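Local coordinates for protein RsfP (Uncultured bacterium, PDB 4GLJ) that probably cleaves methylthioadenosine with phosphate, as a methylthioadenosine phosphorylase of the phosphorylase superfamily, and binds the dye rhodamine B, at residues A[107-115]-A[214-222]. Numbering follows the deposited sequence. Where two conformers were deposited one is given.
Sequences KPLDMVIPD and YATLALVTD. With RHB (N-[9-(2-carboxyphenyl)-6-(diethylamino)-3H-xanthen-3-ylidene]-N-ethylethanaminium), chain C.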
# COMPACT_ATOMS: atom_id res chain seq x y z
N LYS A 107 23.37 -13.55 -9.49
CA LYS A 107 23.68 -14.62 -8.52
C LYS A 107 24.17 -14.11 -7.16
O LYS A 107 24.73 -12.98 -7.06
CB LYS A 107 24.79 -15.56 -9.12
CG LYS A 107 24.21 -16.44 -10.19
CD LYS A 107 25.26 -16.81 -11.22
CE LYS A 107 24.73 -17.88 -12.17
NZ LYS A 107 23.41 -17.58 -12.79
N PRO A 108 24.00 -14.92 -6.09
CA PRO A 108 24.59 -14.54 -4.78
C PRO A 108 26.07 -14.17 -4.89
O PRO A 108 26.83 -14.83 -5.59
CB PRO A 108 24.39 -15.78 -3.93
CG PRO A 108 23.11 -16.37 -4.51
CD PRO A 108 23.17 -16.14 -6.00
N LEU A 109 26.44 -13.11 -4.18
CA LEU A 109 27.75 -12.45 -4.24
C LEU A 109 27.96 -11.54 -5.46
O LEU A 109 28.96 -10.82 -5.53
CB LEU A 109 28.92 -13.46 -4.14
CG LEU A 109 28.93 -14.48 -3.02
CD1 LEU A 109 30.27 -15.17 -3.18
CD2 LEU A 109 28.77 -13.91 -1.64
N ASP A 110 27.03 -11.52 -6.41
CA ASP A 110 27.10 -10.49 -7.42
C ASP A 110 26.70 -9.17 -6.77
O ASP A 110 25.98 -9.13 -5.70
CB ASP A 110 26.15 -10.73 -8.57
CG ASP A 110 26.60 -11.84 -9.52
OD1 ASP A 110 27.75 -12.37 -9.40
OD2 ASP A 110 25.73 -12.21 -10.38
N MET A 111 27.13 -8.08 -7.41
CA MET A 111 26.54 -6.76 -7.11
C MET A 111 25.75 -6.25 -8.29
O MET A 111 25.98 -6.69 -9.43
CB MET A 111 27.60 -5.77 -6.68
CG MET A 111 28.56 -6.37 -5.63
SD MET A 111 29.67 -5.11 -4.97
CE MET A 111 30.78 -6.09 -3.96
N VAL A 112 24.83 -5.35 -7.98
CA VAL A 112 23.90 -4.83 -8.92
C VAL A 112 23.83 -3.32 -8.64
O VAL A 112 23.71 -2.86 -7.49
CB VAL A 112 22.50 -5.49 -8.77
CG1 VAL A 112 21.54 -4.87 -9.78
CG2 VAL A 112 22.60 -7.00 -9.07
N ILE A 113 23.92 -2.55 -9.71
CA ILE A 113 23.75 -1.09 -9.59
C ILE A 113 22.44 -0.73 -10.33
O ILE A 113 22.43 -0.53 -11.55
CB ILE A 113 24.94 -0.29 -10.28
CG1 ILE A 113 26.29 -0.87 -9.85
CG2 ILE A 113 24.83 1.22 -10.01
CD1 ILE A 113 26.46 -0.89 -8.38
N PRO A 114 21.36 -0.68 -9.61
CA PRO A 114 20.07 -0.48 -10.34
C PRO A 114 19.95 0.93 -10.89
O PRO A 114 20.66 1.86 -10.43
CB PRO A 114 19.02 -0.73 -9.23
CG PRO A 114 19.76 -0.40 -7.95
CD PRO A 114 21.15 -0.98 -8.19
N ASP A 115 19.15 1.09 -11.95
CA ASP A 115 18.91 2.42 -12.41
C ASP A 115 17.43 2.77 -12.15
O ASP A 115 17.04 3.93 -12.29
CB ASP A 115 19.28 2.56 -13.91
CG ASP A 115 18.42 1.69 -14.82
OD1 ASP A 115 17.92 0.61 -14.42
OD2 ASP A 115 18.21 2.07 -15.97
N TYR A 214 21.82 10.39 -5.14
CA TYR A 214 21.65 9.18 -4.37
C TYR A 214 21.64 8.05 -5.36
O TYR A 214 20.91 8.08 -6.37
CB TYR A 214 20.32 9.18 -3.60
CG TYR A 214 19.95 7.89 -2.84
CD1 TYR A 214 19.37 6.79 -3.55
CD2 TYR A 214 20.08 7.81 -1.47
CE1 TYR A 214 19.03 5.61 -2.90
CE2 TYR A 214 19.75 6.65 -0.78
CZ TYR A 214 19.21 5.55 -1.50
OH TYR A 214 18.80 4.42 -0.80
N ALA A 215 22.49 7.05 -5.09
CA ALA A 215 22.46 5.80 -5.89
C ALA A 215 22.74 4.59 -5.00
O ALA A 215 23.17 4.72 -3.84
CB ALA A 215 23.39 5.85 -7.12
N THR A 216 22.51 3.40 -5.55
CA THR A 216 22.50 2.19 -4.68
C THR A 216 23.55 1.20 -5.21
O THR A 216 23.64 0.98 -6.40
CB THR A 216 21.10 1.52 -4.72
OG1 THR A 216 20.17 2.43 -4.05
CG2 THR A 216 21.11 0.19 -3.93
N LEU A 217 24.36 0.70 -4.29
CA LEU A 217 25.17 -0.48 -4.57
C LEU A 217 24.46 -1.71 -3.88
O LEU A 217 24.47 -1.83 -2.65
CB LEU A 217 26.58 -0.27 -3.98
CG LEU A 217 27.55 -1.47 -4.04
CD1 LEU A 217 27.85 -1.76 -5.50
CD2 LEU A 217 28.86 -1.16 -3.30
N ALA A 218 23.81 -2.56 -4.68
CA ALA A 218 23.04 -3.70 -4.14
C ALA A 218 23.92 -4.95 -4.11
O ALA A 218 24.65 -5.22 -5.07
CB ALA A 218 21.79 -3.91 -4.97
N LEU A 219 23.83 -5.67 -3.02
CA LEU A 219 24.61 -6.87 -2.81
C LEU A 219 23.64 -8.06 -2.80
O LEU A 219 22.78 -8.16 -1.94
CB LEU A 219 25.28 -6.79 -1.42
CG LEU A 219 25.95 -5.45 -1.07
CD1 LEU A 219 26.64 -5.56 0.29
CD2 LEU A 219 26.96 -5.10 -2.16
N VAL A 220 23.78 -8.91 -3.78
CA VAL A 220 22.92 -10.06 -3.93
C VAL A 220 23.25 -11.11 -2.89
O VAL A 220 24.36 -11.69 -2.84
CB VAL A 220 22.95 -10.64 -5.37
CG1 VAL A 220 21.98 -11.80 -5.43
CG2 VAL A 220 22.61 -9.54 -6.43
N THR A 221 22.28 -11.37 -2.04
CA THR A 221 22.53 -12.30 -0.95
C THR A 221 21.88 -13.64 -1.20
O THR A 221 22.25 -14.66 -0.57
CB THR A 221 22.11 -11.77 0.42
OG1 THR A 221 20.78 -11.26 0.34
CG2 THR A 221 23.08 -10.68 0.89
N ASP A 222 20.96 -13.70 -2.13
CA ASP A 222 20.41 -15.00 -2.49
C ASP A 222 19.30 -14.78 -3.53
O ASP A 222 18.99 -13.66 -3.87
CB ASP A 222 19.92 -15.81 -1.24
CG ASP A 222 19.83 -17.35 -1.50
OD1 ASP A 222 20.04 -17.80 -2.66
OD2 ASP A 222 19.53 -18.13 -0.54
O2 RHB C . 18.75 -15.46 0.85
C26 RHB C . 19.55 -15.69 1.79
C19 RHB C . 19.63 -14.62 2.85
C14 RHB C . 18.65 -13.66 2.88
C15 RHB C . 18.68 -12.66 3.84
C16 RHB C . 19.72 -12.59 4.77
C17 RHB C . 20.72 -13.55 4.74
C18 RHB C . 20.67 -14.55 3.78
C9 RHB C . 17.50 -13.72 1.94
C8 RHB C . 16.87 -15.02 1.61
C13 RHB C . 17.42 -16.16 2.17
C12 RHB C . 16.88 -17.40 1.88
C11 RHB C . 15.79 -17.51 1.03
N1 RHB C . 15.30 -18.83 0.80
C35 RHB C . 14.95 -19.49 2.07
C36 RHB C . 15.99 -20.52 2.48
C22 RHB C . 14.13 -18.88 -0.11
C23 RHB C . 13.10 -19.88 0.40
C10 RHB C . 15.23 -16.34 0.46
C7 RHB C . 15.77 -15.07 0.76
O1 RHB C . 15.25 -13.88 0.21
C1 RHB C . 15.79 -12.62 0.50
C2 RHB C . 16.91 -12.50 1.35
C6 RHB C . 15.27 -11.43 -0.04
C5 RHB C . 15.89 -10.22 0.30
C4 RHB C . 16.99 -10.12 1.14
C3 RHB C . 17.50 -11.28 1.67
N2 RHB C . 15.37 -9.01 -0.14
C24 RHB C . 13.96 -9.32 -0.13
C25 RHB C . 13.28 -8.19 0.60
C33 RHB C . 15.47 -8.09 1.00
C34 RHB C . 16.92 -7.75 1.31
O3 RHB C . 20.26 -16.73 1.82
O HOH W 1 22.23 2.60 -8.20
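V112 and A218 form the hydrogen-bonded pair of two antiparallel strands: V112 N donates to A218 O, and A218 N to V112 O at 2.8 Å. Beyond M111 and L219, a non-hydrogen-bonded pair, the backbone pairing continues toward the turn, V220 N reaching D110 O and L109 N reaching V220 O, each at 2.9 Å. Packing is tight on the face of M111, I113, L217 and L219, most of all where CD1 of I113 presses on CD1 of L217 at 3.3 Å, closer than usual for two carbons; the extended M111 chain brings SD against CD1 of L217 and CD2 of L219 under helix 145-157. The pairing sets strand 111-119 antiparallel to 213-221, which also runs parallel to strand 92-101, in the central mixed sheet of the phosphorylase fold. V220 points at the type II turn K107-D110 and packs against it; with CG1 anti to its backbone N (chi1 -178°), that methyl lies 3.4 Å from K107 O while CG2 meets CG2 of V112. The K107 end is looser: its side chain turns away from the partner strand, NZ bonded to E104 O, and P108 touches D222 through little more than CG, 3.6 Å from D222 CA. Replacing D222 by alanine would probably cost P108 CG its flanking OD1 and lose that oxygen's hydrogen bond to the adjoining chain. At the far end, one water bridges P114 O and T216 N.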